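Local coordinates for protein transcriptional regulator, LacI family (PDB 2RGY) that probably regulates transcription as a LacI-family protein, its periplasmic-binding-protein-like core probably sensing a sugar or related small effector, at residues A[12-17]-A[71-76]; A[92-97]-A[249-254]. All coordinates share one frame; numbering follows the deposited sequence.

Contact 1 (A[12-17]-A[71-76]); sequences GLFVPT and VVVISH
Gly12 lies beside Val71 where two neighbouring parallel strands, 10-14 and 70-73, run through the five-stranded sheet of a Rossmann-like subdomain of the periplasmic-binding-protein type. Over residues 12-14 and 71-73 the directions differ by 12° and the axes come within 4.5 Å. Gly12 O accepts the amide of Val72 at 2.7 Å from Val72 N, with the donor tilted 24° from the carbonyl plane. Leu13 lies on the same face as Val72, and its CD1 branch reaches across to Val72 CG1 at 3.6 Å, the two side chains meeting at a slant; Leu27 of helix 21-36 packs on Leu13 from that side.

Phe14 turns to the other face, toward Ala56 and Ala59 of helix 52-65. Its N donates to Val72 O at 2.9 Å, almost straight on to the carbonyl, while its O takes only a weak bond from Ile74 N. With CG anti to the backbone N (chi1 173°), the ring extends forward along the chain, where its edge meets Ile74 and Ser75: CE2 lies 3.7 Å from Ser75 CB, and Ile74 O also sits near the ring plane.

The two segments draw apart steadily, CA spacing rising from 4.5 Å at Gly12 and Val71 to 6.1 Å at Pro16 and Ser75. Val15 keeps a single apolar touch, its CG1 on Ile74 CG2, and its O is hydrogen-bonded by Thr45. Pro16 bridges the widening gap with its ring, setting CD 3.2 Å from Ile74 O.

Contact 2 (A[92-97]-A[249-254]); sequences KMVFLN and QNAVRW
Strand 93-96 and the segment 249-254 of helix 244-260 run nearly antiparallel, at 169°, with their axes 8.6 Å apart at closest approach and Val94 and Ala251 the nearest pair of CA atoms. This is helix-on-sheet packing in the three-layer alpha/beta/alpha sandwich of a periplasmic-binding-protein-like subdomain, in which a helix from late in the chain lies against the parallel sheet built from its beginning. No hydrogen bond crosses between the two segments; the join is made by apolar side chains and one aromatic edge.

Val94 points at the helix. Its CG2 stands anti to the backbone N (chi1 66° for CG1) and enters the angle between Ala251 and Trp254, 3.9 Å from Ala251 CB and 4.0 Å from Trp254 CE3. The same methyl also lies against the carbonyl oxygen of Ala251. Phe108 of strand 107-108 touches both Val94 and Ala251 and extends this apolar patch, while Ile26 of helix 21-36 packs on Leu96.

The small side chain of Ala251 lets the helix come close to the strand. Leu96 approaches it end-on: its CB does not aim at the helix, but CG lies anti to the carbonyl carbon and CD2 comes to 3.3 Å from Ala251 CB, tighter than usual for two carbons.

One turn along the helix, Trp254 CG is anti to its backbone N (chi1 -180°), which carries the indole out toward the start of the strand. Arg268 makes a cation-pi contact with this indole. The six-membered ring presents its edge to the strand backbone, with CZ3 3.6 Å from Met93 O in the plane of the ring.

Contacts 1 and 2 lie in one subdomain, their centres 10 Å apart, and share its parallel sheet, in which strands 70-73 and 93-96 are neighbours. Contact 1 closes before contact 2 opens along the chain. Between them the backbones probably hydrogen-bond, Val73 N to Val94 O and Val71 N to Lys92 O, and the selenomethionine at Met93 packs on Val73. Contact 1 thus joins strands of the early part of the chain, whereas contact 2 brings back helix 244-260 after the chain has laid down five of the six strands of the second sheet. This return is consistent with the two-subdomain architecture of LacI-type effector-binding cores, where the chain crosses repeatedly between halves.

Contact 1 (A[12-17]-A[71-76])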
# COMPACT_ATOMS: atom_id res chain seq x y z
N GLY A 12 -11.94 -9.72 14.68
CA GLY A 12 -10.97 -10.22 13.72
C GLY A 12 -11.21 -9.65 12.34
O GLY A 12 -12.35 -9.33 12.01
N LEU A 13 -10.16 -9.50 11.55
CA LEU A 13 -10.28 -8.96 10.20
C LEU A 13 -9.44 -9.72 9.19
O LEU A 13 -8.23 -9.85 9.35
CB LEU A 13 -9.85 -7.49 10.18
CG LEU A 13 -9.62 -6.88 8.79
CD1 LEU A 13 -10.90 -6.90 7.97
CD2 LEU A 13 -9.12 -5.45 8.95
N PHE A 14 -10.08 -10.22 8.14
CA PHE A 14 -9.33 -10.91 7.10
C PHE A 14 -9.30 -10.08 5.82
O PHE A 14 -10.33 -9.59 5.36
CB PHE A 14 -9.94 -12.26 6.75
CG PHE A 14 -9.28 -12.92 5.57
CD1 PHE A 14 -8.10 -13.63 5.72
CD2 PHE A 14 -9.82 -12.76 4.28
CE1 PHE A 14 -7.44 -14.19 4.61
CE2 PHE A 14 -9.18 -13.31 3.16
CZ PHE A 14 -7.99 -14.03 3.33
N VAL A 15 -8.10 -9.93 5.26
CA VAL A 15 -7.91 -9.22 4.01
C VAL A 15 -6.98 -10.14 3.22
O VAL A 15 -6.06 -10.75 3.78
CB VAL A 15 -7.25 -7.84 4.20
CG1 VAL A 15 -8.19 -6.91 4.94
CG2 VAL A 15 -5.94 -7.99 4.97
N PRO A 16 -7.22 -10.28 1.91
CA PRO A 16 -6.37 -11.15 1.09
C PRO A 16 -4.92 -10.72 0.96
O PRO A 16 -4.08 -11.51 0.52
CB PRO A 16 -7.10 -11.16 -0.25
CG PRO A 16 -7.77 -9.82 -0.29
CD PRO A 16 -8.29 -9.67 1.11
N THR A 17 -4.61 -9.49 1.37
CA THR A 17 -3.24 -8.96 1.30
C THR A 17 -3.17 -7.59 1.97
O THR A 17 -4.18 -6.89 2.04
CB THR A 17 -2.78 -8.84 -0.18
OG1 THR A 17 -1.40 -8.46 -0.24
CG2 THR A 17 -3.62 -7.81 -0.92
N VAL A 71 -16.11 -11.00 13.36
CA VAL A 71 -15.12 -11.14 12.31
C VAL A 71 -15.53 -10.39 11.04
O VAL A 71 -16.65 -10.55 10.54
CB VAL A 71 -14.89 -12.62 11.96
CG1 VAL A 71 -13.82 -12.73 10.89
CG2 VAL A 71 -14.50 -13.39 13.20
N VAL A 72 -14.62 -9.56 10.54
CA VAL A 72 -14.85 -8.81 9.31
C VAL A 72 -14.12 -9.56 8.20
O VAL A 72 -12.94 -9.87 8.32
CB VAL A 72 -14.28 -7.37 9.41
CG1 VAL A 72 -14.53 -6.64 8.11
CG2 VAL A 72 -14.92 -6.63 10.57
N VAL A 73 -14.83 -9.83 7.12
CA VAL A 73 -14.22 -10.59 6.04
C VAL A 73 -14.40 -10.04 4.65
O VAL A 73 -15.50 -9.68 4.25
CB VAL A 73 -14.75 -12.05 6.05
CG1 VAL A 73 -14.17 -12.83 4.89
CG2 VAL A 73 -14.40 -12.71 7.37
N ILE A 74 -13.29 -9.95 3.91
CA ILE A 74 -13.34 -9.52 2.52
C ILE A 74 -12.43 -10.44 1.72
O ILE A 74 -11.25 -10.60 2.05
CB ILE A 74 -12.88 -8.05 2.31
CG1 ILE A 74 -12.92 -7.71 0.81
CG2 ILE A 74 -11.50 -7.83 2.85
CD1 ILE A 74 -12.67 -6.24 0.50
N SER A 75 -12.99 -11.06 0.69
CA SER A 75 -12.24 -11.97 -0.15
C SER A 75 -13.07 -12.30 -1.37
O SER A 75 -14.26 -12.55 -1.27
CB SER A 75 -11.92 -13.26 0.61
OG SER A 75 -11.46 -14.29 -0.27
N HIS A 76 -12.43 -12.28 -2.54
CA HIS A 76 -13.13 -12.61 -3.76
C HIS A 76 -12.73 -14.02 -4.20
O HIS A 76 -13.11 -14.46 -5.28
CB HIS A 76 -12.80 -11.59 -4.86
CG HIS A 76 -11.35 -11.57 -5.24
ND1 HIS A 76 -10.72 -12.66 -5.82
CD2 HIS A 76 -10.41 -10.60 -5.13
CE1 HIS A 76 -9.46 -12.35 -6.05
NE2 HIS A 76 -9.24 -11.11 -5.65

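Contact 2 (A[92-97]-A[249-254])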
# COMPACT_ATOMS: atom_id res chain seq x y z
N LYS A 92 -21.49 -13.85 14.26
CA LYS A 92 -21.19 -12.42 14.29
C LYS A 92 -20.06 -12.08 13.31
O LYS A 92 -18.92 -11.87 13.71
CB LYS A 92 -20.84 -11.98 15.71
CG LYS A 92 -22.07 -11.92 16.59
CD LYS A 92 -21.77 -11.41 17.99
CE LYS A 92 -23.06 -11.40 18.83
NZ LYS A 92 -22.87 -10.93 20.25
N MSE A 93 -20.44 -12.02 12.04
CA MSE A 93 -19.53 -11.73 10.93
C MSE A 93 -20.16 -10.71 10.00
O MSE A 93 -21.38 -10.59 9.92
CB MSE A 93 -19.30 -12.98 10.08
CG MSE A 93 -18.35 -14.02 10.63
SE MSE A 93 -18.17 -15.37 9.41
CE MSE A 93 -17.06 -14.74 8.34
N VAL A 94 -19.31 -9.99 9.27
CA VAL A 94 -19.79 -9.03 8.29
C VAL A 94 -18.92 -9.25 7.04
O VAL A 94 -17.72 -9.51 7.14
CB VAL A 94 -19.69 -7.56 8.79
CG1 VAL A 94 -18.24 -7.14 8.97
CG2 VAL A 94 -20.40 -6.64 7.81
N PHE A 95 -19.55 -9.17 5.87
CA PHE A 95 -18.86 -9.39 4.60
C PHE A 95 -18.80 -8.12 3.76
O PHE A 95 -19.82 -7.49 3.52
CB PHE A 95 -19.58 -10.48 3.81
CG PHE A 95 -19.68 -11.78 4.55
CD1 PHE A 95 -18.54 -12.53 4.81
CD2 PHE A 95 -20.91 -12.24 5.00
CE1 PHE A 95 -18.61 -13.74 5.51
CE2 PHE A 95 -21.01 -13.44 5.71
CZ PHE A 95 -19.85 -14.19 5.97
N LEU A 96 -17.60 -7.77 3.30
CA LEU A 96 -17.43 -6.57 2.48
C LEU A 96 -17.25 -6.94 1.01
O LEU A 96 -16.72 -8.00 0.68
CB LEU A 96 -16.19 -5.80 2.94
CG LEU A 96 -15.86 -5.79 4.43
CD1 LEU A 96 -14.50 -5.12 4.65
CD2 LEU A 96 -16.95 -5.08 5.20
N ASN A 97 -17.71 -6.05 0.13
CA ASN A 97 -17.58 -6.21 -1.32
C ASN A 97 -18.20 -7.44 -2.00
O ASN A 97 -17.83 -7.76 -3.13
CB ASN A 97 -16.11 -6.10 -1.72
CG ASN A 97 -15.91 -5.47 -3.08
OD1 ASN A 97 -16.56 -4.47 -3.42
ND2 ASN A 97 -14.99 -6.02 -3.87
N GLN A 249 -16.62 1.66 7.11
CA GLN A 249 -17.00 2.30 8.36
C GLN A 249 -18.37 1.78 8.82
O GLN A 249 -18.55 1.43 9.98
CB GLN A 249 -17.04 3.82 8.16
CG GLN A 249 -17.56 4.59 9.35
CD GLN A 249 -17.53 6.08 9.11
OE1 GLN A 249 -18.13 6.59 8.17
NE2 GLN A 249 -16.82 6.79 9.97
N ASN A 250 -19.32 1.72 7.89
CA ASN A 250 -20.65 1.25 8.22
C ASN A 250 -20.72 -0.26 8.45
O ASN A 250 -21.48 -0.73 9.31
CB ASN A 250 -21.62 1.69 7.12
CG ASN A 250 -22.01 3.16 7.25
OD1 ASN A 250 -22.89 3.51 8.04
ND2 ASN A 250 -21.33 4.03 6.50
N ALA A 251 -19.93 -1.03 7.71
CA ALA A 251 -19.91 -2.47 7.89
C ALA A 251 -19.37 -2.78 9.29
O ALA A 251 -19.92 -3.62 10.00
CB ALA A 251 -19.02 -3.13 6.83
N VAL A 252 -18.31 -2.09 9.68
CA VAL A 252 -17.71 -2.31 10.99
C VAL A 252 -18.60 -1.78 12.12
O VAL A 252 -18.66 -2.39 13.18
CB VAL A 252 -16.31 -1.67 11.07
CG1 VAL A 252 -15.74 -1.84 12.46
CG2 VAL A 252 -15.39 -2.34 10.05
N ARG A 253 -19.29 -0.67 11.89
CA ARG A 253 -20.19 -0.13 12.91
C ARG A 253 -21.36 -1.09 13.15
O ARG A 253 -21.76 -1.33 14.29
CB ARG A 253 -20.72 1.24 12.49
CG ARG A 253 -19.69 2.34 12.66
CD ARG A 253 -20.22 3.70 12.23
NE ARG A 253 -19.27 4.76 12.55
CZ ARG A 253 -19.43 6.03 12.22
NH1 ARG A 253 -20.50 6.42 11.55
NH2 ARG A 253 -18.51 6.92 12.58
N TRP A 254 -21.88 -1.65 12.06
CA TRP A 254 -22.98 -2.60 12.15
C TRP A 254 -22.55 -3.77 13.02
O TRP A 254 -23.29 -4.21 13.90
CB TRP A 254 -23.34 -3.12 10.76
CG TRP A 254 -24.48 -4.11 10.76
CD1 TRP A 254 -25.81 -3.81 10.84
CD2 TRP A 254 -24.38 -5.54 10.69
NE1 TRP A 254 -26.55 -4.98 10.83
CE2 TRP A 254 -25.69 -6.05 10.74
CE3 TRP A 254 -23.31 -6.44 10.59
CZ2 TRP A 254 -25.97 -7.43 10.70
CZ3 TRP A 254 -23.58 -7.81 10.55
CH2 TRP A 254 -24.90 -8.29 10.60